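Local structure of carbohydrate kinase, pfkB family (Enterococcus faecalis, 3KTN) at residues V11-P17 with Q28-V34; T36-L40 with D280-A284; S111-E117 with L142-T146. The protein probably phosphorylates a sugar acid such as 2-keto-3-deoxygluconate, as a magnesium-binding carbohydrate kinase of the PfkB (ribokinase) family. All blocks are in the same frame, centred on the assembly; numbering follows the deposited sequence.

Interaction 1: residues V11-P17 with Q28-V34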
ATOM      1  N   VAL A  11      -6.906   0.694  26.838  1.00 33.14           N
ATOM      2  CA  VAL A  11      -6.831   0.926  25.399  1.00 31.37           C
ATOM      3  C   VAL A  11      -5.433   0.465  25.013  1.00 32.35           C
ATOM      4  O   VAL A  11      -4.458   0.837  25.664  1.00 31.63           O
ATOM      5  CB  VAL A  11      -6.925   2.416  25.018  1.00 30.54           C
ATOM      6  CG1 VAL A  11      -6.550   2.594  23.547  1.00 30.00           C
ATOM      7  CG2 VAL A  11      -8.331   2.939  25.261  1.00 29.96           C
HETATM    8  N   MSE A  12      -5.336  -0.351  23.970  1.00 31.82           N
HETATM    9  CA  MSE A  12      -4.039  -0.835  23.496  1.00 32.80           C
HETATM   10  C   MSE A  12      -3.874  -0.596  21.997  1.00 29.88           C
HETATM   11  O   MSE A  12      -4.853  -0.507  21.256  1.00 26.01           O
HETATM   12  CB  MSE A  12      -3.886  -2.340  23.740  1.00 36.37           C
HETATM   13  CG  MSE A  12      -3.493  -2.747  25.150  1.00 46.40           C
HETATM   14 SE   MSE A  12      -2.912  -4.602  25.166  1.00 63.67          SE
HETATM   15  CE  MSE A  12      -1.013  -4.339  24.979  1.00 57.72           C
ATOM     16  N   LEU A  13      -2.622  -0.513  21.569  1.00 28.32           N
ATOM     17  CA  LEU A  13      -2.294  -0.350  20.162  1.00 29.74           C
ATOM     18  C   LEU A  13      -2.064  -1.751  19.616  1.00 28.12           C
ATOM     19  O   LEU A  13      -1.342  -2.530  20.226  1.00 25.38           O
ATOM     20  CB  LEU A  13      -0.987   0.428  19.988  1.00 30.18           C
ATOM     21  CG  LEU A  13      -0.892   1.951  19.994  1.00 33.84           C
ATOM     22  CD1 LEU A  13      -1.882   2.553  20.943  1.00 32.55           C
ATOM     23  CD2 LEU A  13       0.536   2.342  20.362  1.00 31.81           C
ATOM     24  N   ARG A  14      -2.683  -2.075  18.485  1.00 27.34           N
ATOM     25  CA  ARG A  14      -2.457  -3.369  17.855  1.00 25.72           C
ATOM     26  C   ARG A  14      -1.784  -3.107  16.518  1.00 24.97           C
ATOM     27  O   ARG A  14      -2.262  -2.296  15.725  1.00 25.88           O
ATOM     28  CB  ARG A  14      -3.758  -4.137  17.613  1.00 23.81           C
ATOM     29  CG  ARG A  14      -3.521  -5.396  16.773  1.00 26.96           C
ATOM     30  CD  ARG A  14      -4.802  -6.172  16.479  1.00 27.42           C
ATOM     31  NE  ARG A  14      -4.638  -7.020  15.301  1.00 24.89           N
ATOM     32  CZ  ARG A  14      -5.514  -7.939  14.908  1.00 27.63           C
ATOM     33  NH1 ARG A  14      -6.625  -8.141  15.604  1.00 25.07           N
ATOM     34  NH2 ARG A  14      -5.284  -8.658  13.812  1.00 26.49           N
ATOM     35  N   PHE A  15      -0.673  -3.790  16.274  1.00 24.81           N
ATOM     36  CA  PHE A  15       0.062  -3.638  15.026  1.00 25.43           C
ATOM     37  C   PHE A  15      -0.075  -4.944  14.252  1.00 25.20           C
ATOM     38  O   PHE A  15       0.232  -6.011  14.767  1.00 24.97           O
ATOM     39  CB  PHE A  15       1.537  -3.353  15.309  1.00 24.84           C
ATOM     40  CG  PHE A  15       1.779  -2.044  15.999  1.00 26.91           C
ATOM     41  CD1 PHE A  15       1.591  -0.841  15.323  1.00 26.75           C
ATOM     42  CD2 PHE A  15       2.199  -2.010  17.324  1.00 25.27           C
ATOM     43  CE1 PHE A  15       1.823   0.380  15.955  1.00 26.88           C
ATOM     44  CE2 PHE A  15       2.434  -0.793  17.966  1.00 27.70           C
ATOM     45  CZ  PHE A  15       2.245   0.404  17.277  1.00 27.96           C
ATOM     46  N   THR A  16      -0.524  -4.857  13.010  1.00 24.46           N
ATOM     47  CA  THR A  16      -0.714  -6.059  12.215  1.00 24.03           C
ATOM     48  C   THR A  16      -0.171  -5.893  10.810  1.00 22.31           C
ATOM     49  O   THR A  16      -0.483  -4.906  10.128  1.00 24.26           O
ATOM     50  CB  THR A  16      -2.213  -6.396  12.080  1.00 27.14           C
ATOM     51  OG1 THR A  16      -2.831  -6.333  13.368  1.00 31.31           O
ATOM     52  CG2 THR A  16      -2.417  -7.804  11.464  1.00 25.05           C
ATOM     53  N   PRO A  17       0.665  -6.838  10.359  1.00 21.68           N
ATOM     54  CA  PRO A  17       1.199  -6.732   8.995  1.00 21.24           C
ATOM     55  C   PRO A  17       0.013  -7.075   8.082  1.00 20.11           C
ATOM     56  O   PRO A  17      -0.914  -7.768   8.496  1.00 19.15           O
ATOM     57  CB  PRO A  17       2.277  -7.819   8.949  1.00 20.23           C
ATOM     58  CG  PRO A  17       2.654  -8.031  10.403  1.00 21.95           C
ATOM     59  CD  PRO A  17       1.331  -7.917  11.114  1.00 21.04           C
ATOM     60  N   GLN A  28       5.702  -3.122   6.644  1.00 24.42           N
ATOM     61  CA  GLN A  28       4.348  -2.576   6.613  1.00 24.47           C
ATOM     62  C   GLN A  28       3.454  -3.047   7.756  1.00 22.93           C
ATOM     63  O   GLN A  28       3.489  -4.210   8.156  1.00 20.56           O
ATOM     64  CB  GLN A  28       3.652  -2.937   5.293  1.00 25.37           C
ATOM     65  CG  GLN A  28       4.390  -2.570   4.027  1.00 28.61           C
ATOM     66  CD  GLN A  28       3.622  -3.006   2.789  1.00 32.45           C
ATOM     67  OE1 GLN A  28       2.548  -2.474   2.501  1.00 36.80           O
ATOM     68  NE2 GLN A  28       4.160  -3.985   2.058  1.00 29.77           N
ATOM     69  N   LEU A  29       2.621  -2.138   8.250  1.00 22.97           N
ATOM     70  CA  LEU A  29       1.699  -2.459   9.335  1.00 22.73           C
ATOM     71  C   LEU A  29       0.463  -1.585   9.266  1.00 22.15           C
ATOM     72  O   LEU A  29       0.472  -0.523   8.649  1.00 21.66           O
ATOM     73  CB  LEU A  29       2.342  -2.204  10.704  1.00 22.61           C
ATOM     74  CG  LEU A  29       3.604  -2.922  11.193  1.00 26.84           C
ATOM     75  CD1 LEU A  29       4.125  -2.166  12.410  1.00 23.92           C
ATOM     76  CD2 LEU A  29       3.309  -4.384  11.550  1.00 20.00           C
ATOM     77  N   ARG A  30      -0.604  -2.068   9.886  1.00 21.01           N
ATOM     78  CA  ARG A  30      -1.824  -1.299  10.040  1.00 23.74           C
ATOM     79  C   ARG A  30      -1.924  -1.288  11.566  1.00 25.46           C
ATOM     80  O   ARG A  30      -1.768  -2.329  12.206  1.00 24.26           O
ATOM     81  CB  ARG A  30      -3.057  -1.996   9.460  1.00 21.28           C
ATOM     82  CG  ARG A  30      -3.250  -1.842   7.951  1.00 27.31           C
ATOM     83  CD  ARG A  30      -4.689  -2.235   7.515  1.00 25.96           C
ATOM     84  NE  ARG A  30      -4.966  -3.667   7.626  1.00 28.54           N
ATOM     85  CZ  ARG A  30      -4.644  -4.576   6.702  1.00 32.12           C
ATOM     86  NH1 ARG A  30      -4.025  -4.216   5.580  1.00 32.39           N
ATOM     87  NH2 ARG A  30      -4.951  -5.851   6.894  1.00 30.55           N
HETATM   88  N   MSE A  31      -2.136  -0.118  12.149  1.00 26.48           N
HETATM   89  CA  MSE A  31      -2.267  -0.010  13.597  1.00 29.88           C
HETATM   90  C   MSE A  31      -3.703   0.336  13.954  1.00 29.33           C
HETATM   91  O   MSE A  31      -4.371   1.059  13.226  1.00 29.57           O
HETATM   92  CB  MSE A  31      -1.349   1.090  14.137  1.00 33.87           C
HETATM   93  CG  MSE A  31      -1.564   1.400  15.618  1.00 44.15           C
HETATM   94 SE   MSE A  31      -0.639   3.022  16.211  1.00 64.24          SE
HETATM   95  CE  MSE A  31      -2.034   4.314  15.861  1.00 52.63           C
ATOM     96  N   ASN A  32      -4.185  -0.186  15.072  1.00 29.40           N
ATOM     97  CA  ASN A  32      -5.531   0.141  15.509  1.00 28.95           C
ATOM     98  C   ASN A  32      -5.566   0.249  17.024  1.00 27.05           C
ATOM     99  O   ASN A  32      -4.694  -0.286  17.713  1.00 24.13           O
ATOM    100  CB  ASN A  32      -6.539  -0.916  15.035  1.00 33.33           C
ATOM    101  CG  ASN A  32      -6.624  -0.994  13.518  1.00 39.69           C
ATOM    102  OD1 ASN A  32      -5.900  -1.761  12.879  1.00 41.27           O
ATOM    103  ND2 ASN A  32      -7.486  -0.172  12.933  1.00 39.37           N
ATOM    104  N   PHE A  33      -6.566   0.961  17.532  1.00 24.81           N
ATOM    105  CA  PHE A  33      -6.743   1.118  18.970  1.00 25.78           C
ATOM    106  C   PHE A  33      -7.796   0.101  19.355  1.00 26.89           C
ATOM    107  O   PHE A  33      -8.932   0.169  18.899  1.00 26.13           O
ATOM    108  CB  PHE A  33      -7.206   2.536  19.302  1.00 24.68           C
ATOM    109  CG  PHE A  33      -6.129   3.566  19.140  1.00 25.10           C
ATOM    110  CD1 PHE A  33      -5.237   3.827  20.173  1.00 23.56           C
ATOM    111  CD2 PHE A  33      -5.969   4.239  17.932  1.00 24.98           C
ATOM    112  CE1 PHE A  33      -4.199   4.747  20.006  1.00 24.60           C
ATOM    113  CE2 PHE A  33      -4.936   5.160  17.753  1.00 23.59           C
ATOM    114  CZ  PHE A  33      -4.051   5.414  18.791  1.00 23.68           C
ATOM    115  N   VAL A  34      -7.393  -0.865  20.171  1.00 26.29           N
ATOM    116  CA  VAL A  34      -8.284  -1.918  20.606  1.00 25.08           C
ATOM    117  C   VAL A  34      -8.169  -2.094  22.123  1.00 27.08           C
ATOM    118  O   VAL A  34      -7.506  -1.305  22.809  1.00 27.98           O
ATOM    119  CB  VAL A  34      -7.931  -3.257  19.884  1.00 25.73           C
ATOM    120  CG1 VAL A  34      -8.052  -3.083  18.366  1.00 22.96           C
ATOM    121  CG2 VAL A  34      -6.509  -3.680  20.234  1.00 20.49           C
TER
HETATM  122  O   HOH W   1      -3.986  -3.619  13.743  1.00 31.79           O
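The β hairpin of strands 12-16 and 28-34 belongs to the small lid sheet of the ribokinase fold, and its antiparallel register pairs M12 with V34, R14 with N32 and T16 with R30 through two backbone bonds each. The shortest is M12 N to V34 O, 2.6 Å. Between them L13–F33 and F15–M31 form non-hydrogen-bonded pairs whose side chains share one face of the sheet. There L13 lies alongside F33, with CD1 set obliquely against that ring. Selenomethionine M31, its CG anti to the backbone N (chi1 172°), runs beside F15; its SE stands 4.7 Å from the centroid of the F15 ring, an oblique Met-aromatic contact, and 3.9 Å from CG of L13. L29 CD2 meets CG of P17 at 3.9 Å. R14, T16 and N32 bring polar groups to the opposite face, which V34 and M12 share: R14 NE bonds to T16 OG1 (2.7 Å) in the guanidinium plane, and a water sits within bonding distance of R14 O, T16 OG1 and N32 OD1 and bridges the strands. The extended R14 side chain then reaches D316 and D274 through salt bridges; D274 belongs to the magnesium site, so the lid is tied to the metal-binding region. Strand 88-93 flanks strand 12-16 within the sheet, helix 61-72 packs on L13 and F33, and a second subunit continues the ladder at L29 and stacks its own F15 on F15.

Interaction 2: residues T36-L40 with D280-A284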
ATOM      1  N   THR A  36     -10.303  -4.831  25.405  1.00 28.70           N
ATOM      2  CA  THR A  36     -11.590  -5.419  25.790  1.00 29.86           C
ATOM      3  C   THR A  36     -12.693  -4.367  25.885  1.00 29.40           C
ATOM      4  O   THR A  36     -13.754  -4.528  25.289  1.00 31.36           O
ATOM      5  CB  THR A  36     -11.489  -6.160  27.147  1.00 31.44           C
ATOM      6  OG1 THR A  36     -10.765  -7.378  26.959  1.00 29.83           O
ATOM      7  CG2 THR A  36     -12.880  -6.487  27.706  1.00 33.52           C
ATOM      8  N   GLY A  37     -12.437  -3.291  26.621  1.00 28.96           N
ATOM      9  CA  GLY A  37     -13.429  -2.235  26.763  1.00 30.07           C
ATOM     10  C   GLY A  37     -13.756  -1.528  25.454  1.00 30.44           C
ATOM     11  O   GLY A  37     -14.896  -1.121  25.223  1.00 30.64           O
ATOM     12  N   VAL A  38     -12.759  -1.374  24.590  1.00 29.98           N
ATOM     13  CA  VAL A  38     -12.973  -0.716  23.302  1.00 28.36           C
ATOM     14  C   VAL A  38     -13.823  -1.604  22.405  1.00 27.81           C
ATOM     15  O   VAL A  38     -14.812  -1.145  21.828  1.00 28.17           O
ATOM     16  CB  VAL A  38     -11.624  -0.409  22.605  1.00 28.41           C
ATOM     17  CG1 VAL A  38     -11.855   0.335  21.289  1.00 26.42           C
ATOM     18  CG2 VAL A  38     -10.754   0.422  23.539  1.00 27.34           C
ATOM     19  N   ASN A  39     -13.455  -2.880  22.310  1.00 27.10           N
ATOM     20  CA  ASN A  39     -14.187  -3.826  21.464  1.00 27.59           C
ATOM     21  C   ASN A  39     -15.636  -3.932  21.900  1.00 27.78           C
ATOM     22  O   ASN A  39     -16.557  -3.922  21.071  1.00 25.75           O
ATOM     23  CB  ASN A  39     -13.554  -5.227  21.520  1.00 25.34           C
ATOM     24  CG  ASN A  39     -12.069  -5.213  21.199  1.00 27.90           C
ATOM     25  OD1 ASN A  39     -11.559  -4.266  20.595  1.00 28.90           O
ATOM     26  ND2 ASN A  39     -11.370  -6.274  21.588  1.00 25.79           N
ATOM     27  N   LEU A  40     -15.830  -4.056  23.206  1.00 28.82           N
ATOM     28  CA  LEU A  40     -17.166  -4.176  23.766  1.00 30.71           C
ATOM     29  C   LEU A  40     -18.026  -2.954  23.466  1.00 30.16           C
ATOM     30  O   LEU A  40     -19.088  -3.070  22.851  1.00 31.55           O
ATOM     31  CB  LEU A  40     -17.084  -4.376  25.283  1.00 31.33           C
ATOM     32  CG  LEU A  40     -18.441  -4.552  25.977  1.00 32.11           C
ATOM     33  CD1 LEU A  40     -19.122  -5.804  25.433  1.00 30.98           C
ATOM     34  CD2 LEU A  40     -18.257  -4.656  27.489  1.00 32.22           C
ATOM     35  N   ASP A 280     -15.244 -10.627  22.816  1.00 30.34           N
ATOM     36  CA  ASP A 280     -15.943  -9.413  23.215  1.00 31.37           C
ATOM     37  C   ASP A 280     -17.189  -9.163  22.372  1.00 30.61           C
ATOM     38  O   ASP A 280     -18.083  -8.420  22.787  1.00 30.57           O
ATOM     39  CB  ASP A 280     -15.005  -8.209  23.154  1.00 32.33           C
ATOM     40  CG  ASP A 280     -13.757  -8.407  23.992  1.00 36.21           C
ATOM     41  OD1 ASP A 280     -13.897  -8.873  25.140  1.00 40.16           O
ATOM     42  OD2 ASP A 280     -12.640  -8.100  23.512  1.00 35.89           O
ATOM     43  N   ALA A 281     -17.253  -9.777  21.191  1.00 28.88           N
ATOM     44  CA  ALA A 281     -18.427  -9.619  20.329  1.00 29.21           C
ATOM     45  C   ALA A 281     -19.555 -10.478  20.910  1.00 28.61           C
ATOM     46  O   ALA A 281     -20.726 -10.111  20.840  1.00 28.20           O
ATOM     47  CB  ALA A 281     -18.108 -10.058  18.903  1.00 26.66           C
ATOM     48  N   TYR A 282     -19.199 -11.628  21.479  1.00 30.03           N
ATOM     49  CA  TYR A 282     -20.202 -12.498  22.092  1.00 31.48           C
ATOM     50  C   TYR A 282     -20.807 -11.754  23.287  1.00 31.45           C
ATOM     51  O   TYR A 282     -22.030 -11.678  23.437  1.00 31.63           O
ATOM     52  CB  TYR A 282     -19.575 -13.806  22.578  1.00 32.14           C
ATOM     53  CG  TYR A 282     -20.589 -14.748  23.200  1.00 35.38           C
ATOM     54  CD1 TYR A 282     -21.518 -15.417  22.405  1.00 34.09           C
ATOM     55  CD2 TYR A 282     -20.638 -14.946  24.585  1.00 35.87           C
ATOM     56  CE1 TYR A 282     -22.474 -16.261  22.960  1.00 34.73           C
ATOM     57  CE2 TYR A 282     -21.598 -15.793  25.163  1.00 35.40           C
ATOM     58  CZ  TYR A 282     -22.512 -16.445  24.338  1.00 36.49           C
ATOM     59  OH  TYR A 282     -23.468 -17.272  24.871  1.00 33.74           O
ATOM     60  N   ALA A 283     -19.939 -11.197  24.128  1.00 31.52           N
ATOM     61  CA  ALA A 283     -20.384 -10.453  25.300  1.00 33.02           C
ATOM     62  C   ALA A 283     -21.275  -9.283  24.901  1.00 34.98           C
ATOM     63  O   ALA A 283     -22.295  -9.019  25.545  1.00 36.63           O
ATOM     64  CB  ALA A 283     -19.189  -9.956  26.088  1.00 31.63           C
ATOM     65  N   ALA A 284     -20.897  -8.582  23.835  1.00 34.56           N
ATOM     66  CA  ALA A 284     -21.689  -7.446  23.368  1.00 34.32           C
ATOM     67  C   ALA A 284     -23.079  -7.910  22.972  1.00 34.55           C
ATOM     68  O   ALA A 284     -24.065  -7.209  23.200  1.00 36.30           O
ATOM     69  CB  ALA A 284     -21.008  -6.771  22.180  1.00 33.34           C
TER
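OD2 of D280 accepts from ND2 of N39 at 2.9 Å in a fairly straight bond (162° at the hydrogen). The donor arrives on the anti side of the carboxylate, and OD2 lies close to the amide plane of N39, although the two flat groups are turned 44° apart. N39 CG stands anti to its carbonyl carbon, which brings ND2 up to OD2; CB of N39 touches the same OD2 at 3.6 Å. The other carboxylate oxygen, OD1, faces the methyl of T36, 3.6 Å from CG2, with the two side chains crossing at about a right angle. D280 ends the GAGD signature of PfkB kinases, whose aspartate is the general base in characterised relatives; a sulfate bound about 5 Å from the T36 side chain is consistent with a pocket, though it probably comes from the crystallisation medium. The axes of the short segments 36-40 and 280-284 come within 9.2 Å at 50° to each other. Further along both helices the contact turns apolar: CD1 of L40 reaches the turn that follows D280, 3.7 Å from A284 N and 3.9 Å from A284 CB, and touches A283. One turn further along helix 36-46, N43 and L44 continue the packing on A284.

Interaction 3: residues S111-E117 with L142-T146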
ATOM      1  N   SER A 111       1.634   1.834  31.195  1.00 37.69           N
ATOM      2  CA  SER A 111       0.728   2.661  30.399  1.00 37.32           C
ATOM      3  C   SER A 111      -0.009   3.704  31.234  1.00 38.38           C
ATOM      4  O   SER A 111      -0.011   3.650  32.466  1.00 37.39           O
ATOM      5  CB  SER A 111      -0.305   1.784  29.692  1.00 36.95           C
ATOM      6  OG  SER A 111      -1.181   1.171  30.630  1.00 34.61           O
ATOM      7  N   ALA A 112      -0.633   4.651  30.539  1.00 36.47           N
ATOM      8  CA  ALA A 112      -1.407   5.705  31.174  1.00 37.47           C
ATOM      9  C   ALA A 112      -2.492   5.093  32.063  1.00 37.83           C
ATOM     10  O   ALA A 112      -2.777   5.594  33.150  1.00 37.86           O
ATOM     11  CB  ALA A 112      -2.044   6.586  30.115  1.00 35.68           C
ATOM     12  N   PHE A 113      -3.103   4.010  31.594  1.00 36.93           N
ATOM     13  CA  PHE A 113      -4.147   3.349  32.364  1.00 36.93           C
ATOM     14  C   PHE A 113      -3.544   2.589  33.546  1.00 36.90           C
ATOM     15  O   PHE A 113      -4.092   2.604  34.644  1.00 36.58           O
ATOM     16  CB  PHE A 113      -4.919   2.375  31.482  1.00 35.73           C
ATOM     17  CG  PHE A 113      -5.971   1.590  32.214  1.00 34.94           C
ATOM     18  CD1 PHE A 113      -7.069   2.229  32.778  1.00 36.21           C
ATOM     19  CD2 PHE A 113      -5.889   0.203  32.297  1.00 35.10           C
ATOM     20  CE1 PHE A 113      -8.079   1.494  33.412  1.00 36.06           C
ATOM     21  CE2 PHE A 113      -6.891  -0.542  32.929  1.00 35.19           C
ATOM     22  CZ  PHE A 113      -7.988   0.104  33.483  1.00 34.85           C
ATOM     23  N   GLY A 114      -2.411   1.941  33.308  1.00 36.18           N
ATOM     24  CA  GLY A 114      -1.754   1.175  34.349  1.00 38.96           C
ATOM     25  C   GLY A 114      -1.227   1.964  35.538  1.00 40.69           C
ATOM     26  O   GLY A 114      -1.089   1.406  36.630  1.00 41.33           O
ATOM     27  N   ILE A 115      -0.922   3.246  35.342  1.00 40.35           N
ATOM     28  CA  ILE A 115      -0.398   4.069  36.426  1.00 41.92           C
ATOM     29  C   ILE A 115      -1.451   4.967  37.068  1.00 43.09           C
ATOM     30  O   ILE A 115      -1.137   5.774  37.941  1.00 44.59           O
ATOM     31  CB  ILE A 115       0.766   4.971  35.951  1.00 40.81           C
ATOM     32  CG1 ILE A 115       0.245   6.071  35.028  1.00 41.89           C
ATOM     33  CG2 ILE A 115       1.810   4.138  35.231  1.00 41.80           C
ATOM     34  CD1 ILE A 115       1.263   7.158  34.758  1.00 41.27           C
ATOM     35  N   SER A 116      -2.698   4.841  36.635  1.00 44.89           N
ATOM     36  CA  SER A 116      -3.759   5.659  37.197  1.00 47.53           C
ATOM     37  C   SER A 116      -4.449   4.924  38.347  1.00 49.09           C
ATOM     38  O   SER A 116      -4.563   3.697  38.339  1.00 48.34           O
ATOM     39  CB  SER A 116      -4.775   6.018  36.117  1.00 46.97           C
ATOM     40  OG  SER A 116      -5.401   4.856  35.611  1.00 51.64           O
ATOM     41  N   GLU A 117      -4.904   5.684  39.338  1.00 51.01           N
ATOM     42  CA  GLU A 117      -5.570   5.108  40.498  1.00 52.93           C
ATOM     43  C   GLU A 117      -6.980   5.647  40.677  1.00 51.82           C
ATOM     44  O   GLU A 117      -7.372   6.624  40.040  1.00 51.53           O
ATOM     45  CB  GLU A 117      -4.734   5.370  41.753  1.00 55.57           C
ATOM     46  CG  GLU A 117      -4.054   6.728  41.759  1.00 60.67           C
ATOM     47  CD  GLU A 117      -2.993   6.848  42.837  1.00 64.44           C
ATOM     48  OE1 GLU A 117      -2.270   7.869  42.845  1.00 66.04           O
ATOM     49  OE2 GLU A 117      -2.884   5.924  43.676  1.00 65.41           O
ATOM     50  N   LEU A 142      -3.678  -6.058  35.761  1.00 43.03           N
ATOM     51  CA  LEU A 142      -2.659  -5.172  35.204  1.00 41.04           C
ATOM     52  C   LEU A 142      -1.721  -4.623  36.283  1.00 41.18           C
ATOM     53  O   LEU A 142      -0.535  -4.952  36.300  1.00 40.52           O
ATOM     54  CB  LEU A 142      -3.312  -4.034  34.412  1.00 39.56           C
ATOM     55  CG  LEU A 142      -2.351  -3.254  33.505  1.00 39.98           C
ATOM     56  CD1 LEU A 142      -1.589  -4.224  32.607  1.00 38.79           C
ATOM     57  CD2 LEU A 142      -3.126  -2.243  32.673  1.00 39.05           C
ATOM     58  N   THR A 143      -2.240  -3.785  37.174  1.00 40.36           N
ATOM     59  CA  THR A 143      -1.425  -3.245  38.261  1.00 40.38           C
ATOM     60  C   THR A 143      -2.274  -3.121  39.516  1.00 40.85           C
ATOM     61  O   THR A 143      -3.506  -3.177  39.458  1.00 40.51           O
ATOM     62  CB  THR A 143      -0.860  -1.833  37.945  1.00 38.79           C
ATOM     63  OG1 THR A 143      -1.940  -0.894  37.860  1.00 36.53           O
ATOM     64  CG2 THR A 143      -0.067  -1.839  36.643  1.00 38.60           C
ATOM     65  N   GLU A 144      -1.613  -2.940  40.652  1.00 42.38           N
ATOM     66  CA  GLU A 144      -2.326  -2.789  41.911  1.00 43.40           C
ATOM     67  C   GLU A 144      -3.219  -1.560  41.817  1.00 41.52           C
ATOM     68  O   GLU A 144      -4.330  -1.549  42.347  1.00 42.12           O
ATOM     69  CB  GLU A 144      -1.339  -2.631  43.072  1.00 46.81           C
ATOM     70  CG  GLU A 144      -2.020  -2.441  44.426  1.00 53.45           C
ATOM     71  CD  GLU A 144      -1.033  -2.242  45.564  1.00 56.27           C
ATOM     72  OE1 GLU A 144      -0.269  -3.184  45.868  1.00 58.00           O
ATOM     73  OE2 GLU A 144      -1.021  -1.139  46.153  1.00 58.85           O
ATOM     74  N   LYS A 145      -2.742  -0.526  41.126  1.00 40.20           N
ATOM     75  CA  LYS A 145      -3.528   0.698  40.984  1.00 40.09           C
ATOM     76  C   LYS A 145      -4.799   0.515  40.159  1.00 38.89           C
ATOM     77  O   LYS A 145      -5.847   1.044  40.521  1.00 39.04           O
ATOM     78  CB  LYS A 145      -2.680   1.817  40.376  1.00 42.12           C
ATOM     79  CG  LYS A 145      -1.575   2.316  41.298  1.00 45.17           C
ATOM     80  CD  LYS A 145      -0.895   3.551  40.736  1.00 46.40           C
ATOM     81  CE  LYS A 145       0.275   3.979  41.604  1.00 49.42           C
ATOM     82  NZ  LYS A 145       0.974   5.169  41.038  1.00 53.52           N
ATOM     83  N   THR A 146      -4.717  -0.222  39.052  1.00 39.66           N
ATOM     84  CA  THR A 146      -5.906  -0.443  38.233  1.00 38.12           C
ATOM     85  C   THR A 146      -6.833  -1.405  38.973  1.00 38.80           C
ATOM     86  O   THR A 146      -8.058  -1.327  38.852  1.00 38.14           O
ATOM     87  CB  THR A 146      -5.558  -1.028  36.828  1.00 36.63           C
ATOM     88  OG1 THR A 146      -4.882  -2.284  36.967  1.00 35.43           O
ATOM     89  CG2 THR A 146      -4.656  -0.066  36.058  1.00 35.63           C
TER
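A chi1 of 66° turns T143 OG1 into the position between its backbone N and carbonyl carbon, from where the hydroxyl meets G114, and a similar 60° at T146 sets OG1 between its own backbone N and carbonyl carbon and leaves CG2 to face F113. T143 OG1 donates to G114 O at 2.7 Å, on a lone pair in the carbonyl plane, and accepts from T146 N at 3.1 Å. T143 is the N-cap residue of helix 144-159, and this second bond is its capping bond, so one hydroxyl both caps the helix and grips segment 111-117. T146 CG2 sits over one face of the F113 ring, 4.1 Å from the centroid and offset toward the rim, a CH-pi contact; it also touches the CA of G114. L142 CD2 approaches the same ring obliquely, 3.7 Å from F113 CD2, and touches G114 as well. The segment folds back on itself in two ways: S111 OG accepts from G114 N (3.0 Å) in an ST motif, and a type I turn runs from F113 to S116, where S116 OG donates to F113 O at 2.8 Å. These bonds fix the shape of the loop. It joins strand 101-105 of the lid sheet to helix 123-127, which leads into strand 132-135 of the large central sheet, and F113 packs on F8 of that sheet. At the solvent-facing side the extended K145 chain lies along the loop, with CB 3.4 Å from S116 O and CD near I115 O. Its NZ remains 4.6 Å from E117 OE1, beyond a salt bridge. T146 OG1 bonds to S139 O, and S116 OG to Y121.

In the fold
Interactions 1 and 2 are buried and follow one another along the chain: strand 28-34 runs into helix 36-46, and the two touch where V38 packs on V11 and F33, and N39 on V34. Their centres lie about 17 Å apart. Interaction 1 joins lid strands by a backbone ladder and reaches other subunits, whereas interaction 2 lies near the centre of the chain and joins helices distant in sequence through a single side-chain bond and apolar contacts. Interaction 3, nested within the loop that interaction 2 closes, is only partly buried, away from the metal site, and relies on a helix cap, a ring contact and an exposed lysine.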